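Local coordinates for gala protein type 1, 3 or 4 (Legionella pneumophila subsp. pneumophila, PDB 4XA9) that is a leucine-rich repeat protein that probably binds small GTPases and may stimulate their GTPase activity, at residues A[94-99]-A[118-123]; A[82-87]-A[109-114]; A[198-203]-A[221-226]. All blocks are in the same frame, centred on the assembly; numbering follows the deposited sequence.

Contact 1: A[94-99]-A[118-123]; sequences TTLDVS and ITLYAL
Leu96 and Leu120 extend alongside one another on the helix-facing side of the leucine-rich repeat sheet, from two neighbouring parallel strands, and their methyls meet at Leu96 CD2 and Leu120 CD1, 4.0 Å apart. CG anti to the backbone N (chi1 175° in Leu96, 177° in Leu120) turns both branched ends toward Leu111 of helix 104-113, the connection of this beta-alpha-beta unit. Val98 CG2 packs on Leu120 CD1, the two side chains crossing at a slant, and also touches Ala122 CB. In the sheet itself strands 95-97 and 119-121 run only 5° from parallel. Leu96 uses both backbone groups: its N donates to Thr119 O, and its O accepts from Tyr121 N in a nearly straight bond. Thr94 O holds two donors, Ile118 N and Thr119 N. On the other sheet face Asp97 crosses the Tyr121 side chain at about a right angle, with OD1 3.5 Å from Tyr121 CB; Asp97 OD2 is hydrogen-bonded to a polar side chain of another protein's chain, Tyr121 stacks on a ring from that chain, and Tyr121 OH meets Lys142. Asp97 OD1 closes an Asx turn with Ser99 N and also takes the Ser99 hydroxyl, whose OG accepts from Leu123 N at 2.9 Å.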
ATOM      1  N   THR A  94      -3.897  -1.581 -22.893  1.00 18.27           N
ATOM      2  CA  THR A  94      -4.887  -0.538 -22.634  1.00 18.70           C
ATOM      3  C   THR A  94      -5.053  -0.330 -21.130  1.00 20.16           C
ATOM      4  O   THR A  94      -5.458   0.743 -20.674  1.00 18.62           O
ATOM      5  CB  THR A  94      -6.265  -0.885 -23.249  1.00 17.59           C
ATOM      6  OG1 THR A  94      -6.714  -2.143 -22.735  1.00 19.62           O
ATOM      7  CG2 THR A  94      -6.184  -0.958 -24.771  1.00 18.53           C
ATOM      8  N   THR A  95      -4.756  -1.379 -20.367  1.00 17.77           N
ATOM      9  CA  THR A  95      -4.782  -1.322 -18.904  1.00 18.34           C
ATOM     10  C   THR A  95      -3.407  -1.676 -18.370  1.00 17.99           C
ATOM     11  O   THR A  95      -2.916  -2.781 -18.595  1.00 18.54           O
ATOM     12  CB  THR A  95      -5.828  -2.286 -18.305  1.00 21.13           C
ATOM     13  OG1 THR A  95      -7.142  -1.855 -18.680  1.00 24.61           O
ATOM     14  CG2 THR A  95      -5.733  -2.309 -16.784  1.00 22.03           C
ATOM     15  N   LEU A  96      -2.782  -0.736 -17.675  1.00 14.80           N
ATOM     16  CA  LEU A  96      -1.386  -0.894 -17.279  1.00 16.96           C
ATOM     17  C   LEU A  96      -1.148  -0.554 -15.814  1.00 16.13           C
ATOM     18  O   LEU A  96      -1.601   0.483 -15.330  1.00 16.43           O
ATOM     19  CB  LEU A  96      -0.492  -0.011 -18.155  1.00 14.66           C
ATOM     20  CG  LEU A  96       1.004   0.074 -17.838  1.00 16.58           C
ATOM     21  CD1 LEU A  96       1.695  -1.276 -18.048  1.00 14.88           C
ATOM     22  CD2 LEU A  96       1.655   1.144 -18.710  1.00 16.75           C
ATOM     23  N   ASP A  97      -0.431  -1.433 -15.122  1.00 14.58           N
ATOM     24  CA  ASP A  97       0.040  -1.158 -13.772  1.00 16.75           C
ATOM     25  C   ASP A  97       1.567  -1.099 -13.760  1.00 19.10           C
ATOM     26  O   ASP A  97       2.232  -2.117 -13.941  1.00 19.96           O
ATOM     27  CB  ASP A  97      -0.471  -2.225 -12.795  1.00 17.24           C
ATOM     28  CG  ASP A  97      -0.175  -1.886 -11.346  1.00 19.50           C
ATOM     29  OD1 ASP A  97       0.625  -0.966 -11.101  1.00 23.45           O
ATOM     30  OD2 ASP A  97      -0.735  -2.544 -10.446  1.00 20.47           O
ATOM     31  N   VAL A  98       2.116   0.094 -13.545  1.00 17.39           N
ATOM     32  CA  VAL A  98       3.563   0.265 -13.441  1.00 15.92           C
ATOM     33  C   VAL A  98       3.945   0.811 -12.071  1.00 18.21           C
ATOM     34  O   VAL A  98       4.989   1.447 -11.922  1.00 20.47           O
ATOM     35  CB  VAL A  98       4.124   1.225 -14.521  1.00 14.60           C
ATOM     36  CG1 VAL A  98       4.078   0.579 -15.897  1.00 15.10           C
ATOM     37  CG2 VAL A  98       3.365   2.549 -14.517  1.00 13.60           C
ATOM     38  N   SER A  99       3.091   0.571 -11.079  1.00 16.23           N
ATOM     39  CA  SER A  99       3.330   1.073  -9.726  1.00 16.45           C
ATOM     40  C   SER A  99       4.673   0.572  -9.189  1.00 19.57           C
ATOM     41  O   SER A  99       5.115  -0.517  -9.549  1.00 18.18           O
ATOM     42  CB  SER A  99       2.193   0.649  -8.795  1.00 16.10           C
ATOM     43  OG  SER A  99       0.939   1.090  -9.294  1.00 15.99           O
ATOM     44  N   ILE A 118      -6.133   3.281 -21.473  1.00 25.70           N
ATOM     45  CA  ILE A 118      -7.408   3.643 -20.868  1.00 23.96           C
ATOM     46  C   ILE A 118      -7.279   3.756 -19.347  1.00 22.46           C
ATOM     47  O   ILE A 118      -7.837   4.666 -18.729  1.00 21.52           O
ATOM     48  CB  ILE A 118      -8.503   2.611 -21.196  1.00 28.18           C
ATOM     49  CG1 ILE A 118      -8.583   2.367 -22.703  1.00 31.35           C
ATOM     50  CG2 ILE A 118      -9.846   3.086 -20.679  1.00 33.39           C
ATOM     51  CD1 ILE A 118      -9.584   1.292 -23.087  1.00 32.58           C
ATOM     52  N   THR A 119      -6.539   2.825 -18.748  1.00 18.70           N
ATOM     53  CA  THR A 119      -6.367   2.788 -17.298  1.00 19.62           C
ATOM     54  C   THR A 119      -4.899   2.683 -16.908  1.00 21.52           C
ATOM     55  O   THR A 119      -4.176   1.832 -17.424  1.00 22.19           O
ATOM     56  CB  THR A 119      -7.126   1.606 -16.677  1.00 20.31           C
ATOM     57  OG1 THR A 119      -8.532   1.780 -16.873  1.00 22.00           O
ATOM     58  CG2 THR A 119      -6.835   1.494 -15.195  1.00 21.09           C
ATOM     59  N   LEU A 120      -4.463   3.547 -15.996  1.00 20.33           N
ATOM     60  CA  LEU A 120      -3.079   3.528 -15.535  1.00 16.79           C
ATOM     61  C   LEU A 120      -2.973   3.514 -14.014  1.00 17.43           C
ATOM     62  O   LEU A 120      -3.464   4.419 -13.328  1.00 15.48           O
ATOM     63  CB  LEU A 120      -2.309   4.731 -16.091  1.00 17.20           C
ATOM     64  CG  LEU A 120      -0.853   4.871 -15.625  1.00 16.46           C
ATOM     65  CD1 LEU A 120      -0.017   3.689 -16.101  1.00 17.05           C
ATOM     66  CD2 LEU A 120      -0.237   6.181 -16.084  1.00 19.85           C
ATOM     67  N   TYR A 121      -2.331   2.475 -13.493  1.00 18.21           N
ATOM     68  CA  TYR A 121      -1.958   2.427 -12.084  1.00 15.30           C
ATOM     69  C   TYR A 121      -0.483   2.756 -12.003  1.00 16.67           C
ATOM     70  O   TYR A 121       0.338   2.091 -12.643  1.00 18.51           O
ATOM     71  CB  TYR A 121      -2.231   1.051 -11.467  1.00 18.01           C
ATOM     72  CG  TYR A 121      -3.658   0.573 -11.616  1.00 18.26           C
ATOM     73  CD1 TYR A 121      -4.613   0.878 -10.662  1.00 16.47           C
ATOM     74  CD2 TYR A 121      -4.047  -0.184 -12.718  1.00 22.15           C
ATOM     75  CE1 TYR A 121      -5.916   0.447 -10.793  1.00 19.15           C
ATOM     76  CE2 TYR A 121      -5.352  -0.625 -12.860  1.00 24.02           C
ATOM     77  CZ  TYR A 121      -6.281  -0.305 -11.892  1.00 22.22           C
ATOM     78  OH  TYR A 121      -7.581  -0.734 -12.021  1.00 23.26           O
ATOM     79  N   ALA A 122      -0.137   3.786 -11.239  1.00 10.99           N
ATOM     80  CA  ALA A 122       1.253   4.215 -11.172  1.00 13.71           C
ATOM     81  C   ALA A 122       1.590   4.703  -9.778  1.00 17.63           C
ATOM     82  O   ALA A 122       2.248   5.731  -9.617  1.00 16.18           O
ATOM     83  CB  ALA A 122       1.530   5.314 -12.211  1.00 12.25           C
ATOM     84  N   LEU A 123       1.126   3.965  -8.778  1.00 17.51           N
ATOM     85  CA  LEU A 123       1.375   4.308  -7.383  1.00 17.26           C
ATOM     86  C   LEU A 123       2.870   4.344  -7.113  1.00 17.15           C
ATOM     87  O   LEU A 123       3.624   3.551  -7.684  1.00 15.39           O
ATOM     88  CB  LEU A 123       0.712   3.295  -6.441  1.00 16.15           C
ATOM     89  CG  LEU A 123      -0.810   3.217  -6.322  1.00 18.42           C
ATOM     90  CD1 LEU A 123      -1.436   2.623  -7.581  1.00 16.09           C
ATOM     91  CD2 LEU A 123      -1.188   2.378  -5.110  1.00 16.38           C
TER
HETATM   92  O   HOH W   1      -9.122  -0.831 -16.482  1.00 21.93           O

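Contact 2: A[82-87]-A[109-114]; sequences EGAQWL and KALAAN
Ala110 points toward the neighbouring helix and rests its CB against Gln85 CA at 3.6 Å, in a contact of two almost parallel helices on the convex side of a leucine-rich repeat array. The short axes of 82-87 and 109-113 differ by 13° and come within 7.9 Å, a close spacing consistent with the small side chains of Ala84 and Ala110. This methyl-on-backbone touch belongs to the tight part of the contact, and Leu111 on Ala84 completes it on the buried flank. There Leu111 holds CG anti to its carbonyl carbon (chi1 -69°), a setting that carries its two methyls toward helix 82-87: CD2 sits 3.6 Å from Ala84 O, while CD1 reaches Ala84 CB at 4.2 Å. The same CD2 lies 4.4 Å from Leu87 CB, a more distant touch. Contact here is thus made by methyl groups set against backbone and short side chains.

The loose side is formed by the outer end of Gln85 and by Asn114. Gln85 leaves its helix away from the partner; its CG still lies 3.9 Å from Ala110 CB, but the rest of the chain runs on extended. At the C-terminal end Asn114 ND2 stays 4.3 Å from Leu87 O, too far for a bond, and its OD1 instead accepts from Lys116 N. The buried side continues inward, where Leu87 and Leu111 both touch Leu96 of strand 95-97. Beyond the pair, Leu87 packs on Val60 of helix 57-63, and Ala112 on Tyr134 and Leu135 of helix 129-135.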
ATOM      1  N   GLU A  82      12.927   4.637 -18.605  1.00 20.74           N
ATOM      2  CA  GLU A  82      13.043   4.061 -19.942  1.00 27.26           C
ATOM      3  C   GLU A  82      12.099   2.877 -20.141  1.00 24.56           C
ATOM      4  O   GLU A  82      11.604   2.655 -21.243  1.00 23.16           O
ATOM      5  CB  GLU A  82      14.485   3.639 -20.222  1.00 33.43           C
ATOM      6  CG  GLU A  82      15.422   4.809 -20.455  1.00 40.43           C
ATOM      7  CD  GLU A  82      16.835   4.365 -20.759  1.00 49.23           C
ATOM      8  OE1 GLU A  82      17.067   3.812 -21.858  1.00 52.85           O
ATOM      9  OE2 GLU A  82      17.714   4.567 -19.894  1.00 52.60           O
ATOM     10  N   GLY A  83      11.848   2.122 -19.079  1.00 22.69           N
ATOM     11  CA  GLY A  83      10.910   1.016 -19.155  1.00 20.69           C
ATOM     12  C   GLY A  83       9.527   1.546 -19.477  1.00 22.54           C
ATOM     13  O   GLY A  83       8.829   1.024 -20.346  1.00 21.31           O
ATOM     14  N   ALA A  84       9.137   2.602 -18.774  1.00 20.41           N
ATOM     15  CA  ALA A  84       7.864   3.258 -19.030  1.00 19.22           C
ATOM     16  C   ALA A  84       7.817   3.846 -20.443  1.00 17.13           C
ATOM     17  O   ALA A  84       6.791   3.790 -21.112  1.00 21.13           O
ATOM     18  CB  ALA A  84       7.609   4.349 -17.992  1.00 14.63           C
ATOM     19  N   GLN A  85       8.931   4.408 -20.896  1.00 20.87           N
ATOM     20  CA  GLN A  85       8.982   4.979 -22.236  1.00 26.17           C
ATOM     21  C   GLN A  85       8.677   3.915 -23.291  1.00 24.29           C
ATOM     22  O   GLN A  85       7.949   4.161 -24.255  1.00 23.43           O
ATOM     23  CB  GLN A  85      10.351   5.616 -22.492  1.00 34.23           C
ATOM     24  CG  GLN A  85      10.565   6.919 -21.735  1.00 42.61           C
ATOM     25  CD  GLN A  85      11.979   7.450 -21.871  1.00 47.51           C
ATOM     26  OE1 GLN A  85      12.728   7.038 -22.760  1.00 52.11           O
ATOM     27  NE2 GLN A  85      12.357   8.362 -20.982  1.00 47.37           N
ATOM     28  N   TRP A  86       9.232   2.743 -23.081  1.00 19.82           N
ATOM     29  CA  TRP A  86       9.061   1.636 -23.980  1.00 26.92           C
ATOM     30  C   TRP A  86       7.670   1.051 -23.987  1.00 24.36           C
ATOM     31  O   TRP A  86       7.127   0.785 -24.997  1.00 22.04           O
ATOM     32  CB  TRP A  86      10.210   0.616 -23.892  1.00 35.46           C
ATOM     33  CG  TRP A  86      11.166   1.107 -24.866  1.00 50.90           C
ATOM     34  CD1 TRP A  86      12.098   2.059 -24.663  1.00 53.74           C
ATOM     35  CD2 TRP A  86      11.147   0.846 -26.281  1.00 59.36           C
ATOM     36  NE1 TRP A  86      12.692   2.372 -25.836  1.00 59.71           N
ATOM     37  CE2 TRP A  86      12.154   1.628 -26.848  1.00 62.58           C
ATOM     38  CE3 TRP A  86      10.407  -0.014 -27.104  1.00 60.84           C
ATOM     39  CZ2 TRP A  86      12.445   1.605 -28.225  1.00 65.52           C
ATOM     40  CZ3 TRP A  86      10.702  -0.061 -28.469  1.00 63.13           C
ATOM     41  CH2 TRP A  86      11.701   0.757 -29.019  1.00 64.11           C
ATOM     42  N   LEU A  87       7.125   0.872 -22.813  1.00 18.85           N
ATOM     43  CA  LEU A  87       5.753   0.406 -22.683  1.00 20.19           C
ATOM     44  C   LEU A  87       4.797   1.327 -23.438  1.00 23.91           C
ATOM     45  O   LEU A  87       3.762   0.885 -23.935  1.00 23.75           O
ATOM     46  CB  LEU A  87       5.349   0.322 -21.209  1.00 22.86           C
ATOM     47  CG  LEU A  87       5.888  -0.879 -20.432  1.00 19.78           C
ATOM     48  CD1 LEU A  87       5.503  -0.785 -18.954  1.00 17.33           C
ATOM     49  CD2 LEU A  87       5.359  -2.162 -21.038  1.00 16.80           C
ATOM     50  N   LYS A 109       5.677  10.859 -18.674  1.00 23.74           N
ATOM     51  CA  LYS A 109       5.583  11.731 -19.842  1.00 27.00           C
ATOM     52  C   LYS A 109       5.250  10.910 -21.083  1.00 25.24           C
ATOM     53  O   LYS A 109       4.354  11.250 -21.862  1.00 26.28           O
ATOM     54  CB  LYS A 109       6.894  12.490 -20.049  1.00 29.94           C
ATOM     55  CG  LYS A 109       6.847  13.547 -21.140  1.00 36.70           C
ATOM     56  CD  LYS A 109       8.244  14.078 -21.435  1.00 42.96           C
ATOM     57  CE  LYS A 109       8.207  15.269 -22.376  1.00 48.72           C
ATOM     58  NZ  LYS A 109       7.613  16.466 -21.722  1.00 52.95           N
ATOM     59  N   ALA A 110       5.971   9.810 -21.254  1.00 24.01           N
ATOM     60  CA  ALA A 110       5.738   8.912 -22.377  1.00 25.35           C
ATOM     61  C   ALA A 110       4.365   8.243 -22.298  1.00 22.69           C
ATOM     62  O   ALA A 110       3.629   8.203 -23.283  1.00 21.76           O
ATOM     63  CB  ALA A 110       6.836   7.859 -22.439  1.00 27.90           C
ATOM     64  N   LEU A 111       4.022   7.718 -21.126  1.00 20.30           N
ATOM     65  CA  LEU A 111       2.754   7.018 -20.958  1.00 20.29           C
ATOM     66  C   LEU A 111       1.562   7.930 -21.221  1.00 25.30           C
ATOM     67  O   LEU A 111       0.549   7.501 -21.773  1.00 24.20           O
ATOM     68  CB  LEU A 111       2.652   6.429 -19.549  1.00 21.06           C
ATOM     69  CG  LEU A 111       3.609   5.278 -19.268  1.00 22.44           C
ATOM     70  CD1 LEU A 111       3.482   4.835 -17.827  1.00 24.64           C
ATOM     71  CD2 LEU A 111       3.342   4.114 -20.218  1.00 21.75           C
ATOM     72  N   ALA A 112       1.685   9.193 -20.829  1.00 23.53           N
ATOM     73  CA  ALA A 112       0.580  10.126 -20.977  1.00 22.92           C
ATOM     74  C   ALA A 112       0.351  10.448 -22.447  1.00 27.29           C
ATOM     75  O   ALA A 112      -0.739  10.869 -22.834  1.00 33.82           O
ATOM     76  CB  ALA A 112       0.844  11.395 -20.181  1.00 24.05           C
ATOM     77  N   ALA A 113       1.383  10.245 -23.261  1.00 25.26           N
ATOM     78  CA  ALA A 113       1.297  10.505 -24.698  1.00 27.70           C
ATOM     79  C   ALA A 113       0.762   9.296 -25.466  1.00 29.83           C
ATOM     80  O   ALA A 113       0.445   9.395 -26.651  1.00 28.76           O
ATOM     81  CB  ALA A 113       2.660  10.913 -25.241  1.00 30.23           C
ATOM     82  N   ASN A 114       0.660   8.155 -24.787  1.00 28.02           N
ATOM     83  CA  ASN A 114       0.077   6.961 -25.386  1.00 27.67           C
ATOM     84  C   ASN A 114      -1.454   6.971 -25.331  1.00 32.31           C
ATOM     85  O   ASN A 114      -2.048   6.720 -24.281  1.00 31.05           O
ATOM     86  CB  ASN A 114       0.625   5.710 -24.698  1.00 30.26           C
ATOM     87  CG  ASN A 114       0.060   4.427 -25.280  1.00 31.77           C
ATOM     88  OD1 ASN A 114      -0.580   4.435 -26.332  1.00 33.75           O
ATOM     89  ND2 ASN A 114       0.321   3.311 -24.611  1.00 29.66           N
TER

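Contact 3: A[198-203]-A[221-226]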
ATOM      1  N   ILE A 198      -6.737  17.691   3.498  1.00 20.59           N
ATOM      2  CA  ILE A 198      -8.004  18.305   3.126  1.00 18.62           C
ATOM      3  C   ILE A 198      -8.850  18.606   4.362  1.00 23.30           C
ATOM      4  O   ILE A 198      -8.929  17.792   5.283  1.00 24.56           O
ATOM      5  CB  ILE A 198      -8.758  17.397   2.141  1.00 20.37           C
ATOM      6  CG1 ILE A 198      -7.893  17.181   0.891  1.00 22.05           C
ATOM      7  CG2 ILE A 198     -10.109  17.972   1.770  1.00 22.41           C
ATOM      8  CD1 ILE A 198      -8.502  16.263  -0.117  1.00 24.24           C
ATOM      9  N   THR A 199      -9.472  19.783   4.394  1.00 25.21           N
ATOM     10  CA  THR A 199     -10.253  20.179   5.569  1.00 25.69           C
ATOM     11  C   THR A 199     -11.719  20.398   5.227  1.00 25.05           C
ATOM     12  O   THR A 199     -12.158  20.096   4.116  1.00 23.79           O
ATOM     13  CB  THR A 199      -9.712  21.472   6.219  1.00 25.66           C
ATOM     14  OG1 THR A 199     -10.018  22.598   5.381  1.00 23.53           O
ATOM     15  CG2 THR A 199      -8.207  21.380   6.426  1.00 27.64           C
ATOM     16  N   ASP A 200     -12.467  20.931   6.191  1.00 26.57           N
ATOM     17  CA  ASP A 200     -13.871  21.276   5.990  1.00 24.47           C
ATOM     18  C   ASP A 200     -14.069  22.300   4.876  1.00 22.05           C
ATOM     19  O   ASP A 200     -15.149  22.391   4.304  1.00 22.92           O
ATOM     20  CB  ASP A 200     -14.488  21.822   7.286  1.00 25.50           C
ATOM     21  CG  ASP A 200     -14.689  20.750   8.335  1.00 26.82           C
ATOM     22  OD1 ASP A 200     -14.672  19.550   7.981  1.00 26.04           O
ATOM     23  OD2 ASP A 200     -14.874  21.107   9.514  1.00 28.70           O
ATOM     24  N   LYS A 201     -13.030  23.076   4.585  1.00 24.50           N
ATOM     25  CA  LYS A 201     -13.088  24.083   3.529  1.00 29.51           C
ATOM     26  C   LYS A 201     -13.450  23.511   2.152  1.00 29.22           C
ATOM     27  O   LYS A 201     -14.050  24.201   1.329  1.00 28.45           O
ATOM     28  CB  LYS A 201     -11.750  24.819   3.425  1.00 36.59           C
ATOM     29  CG  LYS A 201     -11.812  26.289   3.790  1.00 44.15           C
ATOM     30  CD  LYS A 201     -10.812  27.101   2.975  1.00 49.86           C
ATOM     31  CE  LYS A 201     -11.124  27.018   1.487  1.00 53.55           C
ATOM     32  NZ  LYS A 201     -10.181  27.817   0.652  1.00 57.24           N
ATOM     33  N   SER A 202     -13.077  22.262   1.891  1.00 24.81           N
ATOM     34  CA  SER A 202     -13.365  21.672   0.586  1.00 22.07           C
ATOM     35  C   SER A 202     -14.782  21.136   0.469  1.00 21.18           C
ATOM     36  O   SER A 202     -15.274  20.917  -0.639  1.00 19.66           O
ATOM     37  CB  SER A 202     -12.391  20.534   0.277  1.00 22.01           C
ATOM     38  OG  SER A 202     -11.057  20.996   0.209  1.00 30.12           O
ATOM     39  N   THR A 203     -15.438  20.911   1.604  1.00 22.17           N
ATOM     40  CA  THR A 203     -16.607  20.039   1.593  1.00 20.92           C
ATOM     41  C   THR A 203     -17.823  20.663   0.922  1.00 22.91           C
ATOM     42  O   THR A 203     -18.620  19.942   0.312  1.00 25.62           O
ATOM     43  CB  THR A 203     -16.979  19.583   3.008  1.00 21.06           C
ATOM     44  OG1 THR A 203     -17.316  20.718   3.809  1.00 23.37           O
ATOM     45  CG2 THR A 203     -15.802  18.830   3.642  1.00 17.11           C
ATOM     46  N   GLN A 221      -8.423  16.043   7.447  1.00 19.69           N
ATOM     47  CA  GLN A 221      -8.647  16.894   8.615  1.00 24.47           C
ATOM     48  C   GLN A 221     -10.119  17.305   8.732  1.00 24.28           C
ATOM     49  O   GLN A 221     -10.451  18.284   9.396  1.00 21.77           O
ATOM     50  CB  GLN A 221      -7.770  18.146   8.543  1.00 27.65           C
ATOM     51  CG  GLN A 221      -6.281  17.873   8.413  1.00 34.98           C
ATOM     52  CD  GLN A 221      -5.482  19.145   8.170  1.00 42.38           C
ATOM     53  OE1 GLN A 221      -5.895  20.242   8.554  1.00 44.12           O
ATOM     54  NE2 GLN A 221      -4.336  19.003   7.510  1.00 45.78           N
ATOM     55  N   ILE A 222     -10.995  16.558   8.072  1.00 22.45           N
ATOM     56  CA  ILE A 222     -12.408  16.910   8.017  1.00 21.10           C
ATOM     57  C   ILE A 222     -13.060  16.686   9.385  1.00 19.31           C
ATOM     58  O   ILE A 222     -12.764  15.702  10.060  1.00 17.82           O
ATOM     59  CB  ILE A 222     -13.112  16.096   6.912  1.00 21.00           C
ATOM     60  CG1 ILE A 222     -12.468  16.418   5.558  1.00 21.49           C
ATOM     61  CG2 ILE A 222     -14.611  16.359   6.888  1.00 22.98           C
ATOM     62  CD1 ILE A 222     -12.965  15.556   4.407  1.00 23.88           C
ATOM     63  N   THR A 223     -13.915  17.615   9.810  1.00 21.39           N
ATOM     64  CA  THR A 223     -14.589  17.482  11.101  1.00 21.83           C
ATOM     65  C   THR A 223     -16.035  17.042  10.898  1.00 22.50           C
ATOM     66  O   THR A 223     -16.440  16.734   9.781  1.00 22.51           O
ATOM     67  CB  THR A 223     -14.567  18.801  11.902  1.00 24.65           C
ATOM     68  OG1 THR A 223     -15.490  19.736  11.325  1.00 22.79           O
ATOM     69  CG2 THR A 223     -13.169  19.405  11.910  1.00 24.04           C
ATOM     70  N   ALA A 224     -16.812  17.012  11.980  1.00 22.01           N
ATOM     71  CA  ALA A 224     -18.220  16.631  11.890  1.00 22.61           C
ATOM     72  C   ALA A 224     -19.017  17.640  11.065  1.00 20.25           C
ATOM     73  O   ALA A 224     -20.036  17.296  10.468  1.00 21.78           O
ATOM     74  CB  ALA A 224     -18.825  16.490  13.276  1.00 24.17           C
ATOM     75  N   ALA A 225     -18.549  18.883  11.038  1.00 17.38           N
ATOM     76  CA  ALA A 225     -19.204  19.927  10.259  1.00 20.50           C
ATOM     77  C   ALA A 225     -19.077  19.617   8.774  1.00 21.52           C
ATOM     78  O   ALA A 225     -20.054  19.697   8.028  1.00 21.82           O
ATOM     79  CB  ALA A 225     -18.606  21.294  10.580  1.00 22.62           C
ATOM     80  N   GLY A 226     -17.866  19.254   8.356  1.00 19.62           N
ATOM     81  CA  GLY A 226     -17.612  18.864   6.980  1.00 19.13           C
ATOM     82  C   GLY A 226     -18.397  17.623   6.601  1.00 21.24           C
ATOM     83  O   GLY A 226     -18.944  17.530   5.504  1.00 22.00           O
TER
HETATM   84  O   HOH W   2     -11.521  20.858   8.952  1.00 22.86           O
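The helix N-cap at Thr223, in a leucine-rich repeat loop that leads into helix 224-230, is gripped by Asp200 from the 198-203 loop, which leads into helix 203-207. With CG anti to the carbonyl carbon (chi1 -72°), Asp200 brings its carboxylate across to Thr223; the two side chains cross at about a right angle. One oxygen, OD1, accepts from Thr223 N at 2.8 Å on its syn side, the donor standing 24° out of the carboxylate plane. The other, OD2, accepts from the Thr223 hydroxyl; the modelled distance from Asp200 OD2 to Thr223 OG1, 2.4 Å, is unusually short and its exact value is doubtful. Thr223 OG1 is itself the capping acceptor for Ala225 N, at 3.2 Å. Asp200 OD1 also meets carbon: Ile222 CG2 is 3.4 Å from it, and Gly226 CA lies 3.2 Å from the same oxygen, an approach that leaves no room for a side chain at Gly226.

Around this centre the two loops run together. Gln221 N donates to Ile198 O at 2.8 Å, and one water accepts a hydrogen bond from Asp200 N and donates one to Gln221 O. Thr199 and Gln221 run abreast, Thr199 CG2 3.3 Å from Gln221 OE1. Thr199 OG1 forms an ST turn with Lys201 N and bonds Asp176, while the Thr203 hydroxyl donates back to Asp200 O. Two donors on the same residue probably hold the carboxylate against rotation, and its negative charge beside the first turn of helix 224-230 probably interacts favourably with the helix dipole.

How the contacts relate
Contacts 1 and 2 are two layers of the same neighbourhood, with centres 11 Å apart. Contact 1 joins adjacent strands near the chain's centre, with 7 of its 12 touching residues buried; contact 2, between the helices behind them, lies farther out with its buried side on the strands. Helix 104-113 connects the strands of contact 1 and supplies one side of contact 2. The layers touch directly, Val98 CG1 lying 3.6 Å from Leu87 CD1. Contact 3, partly buried, stands about 26 Å from the chain's centre, toward the C-terminal end, and pairs loops. Chemistry follows place: backbone bonds over a leucine layer in the sheet, methyl packing between helices, and a carboxylate holding an N-cap at the outlying loops.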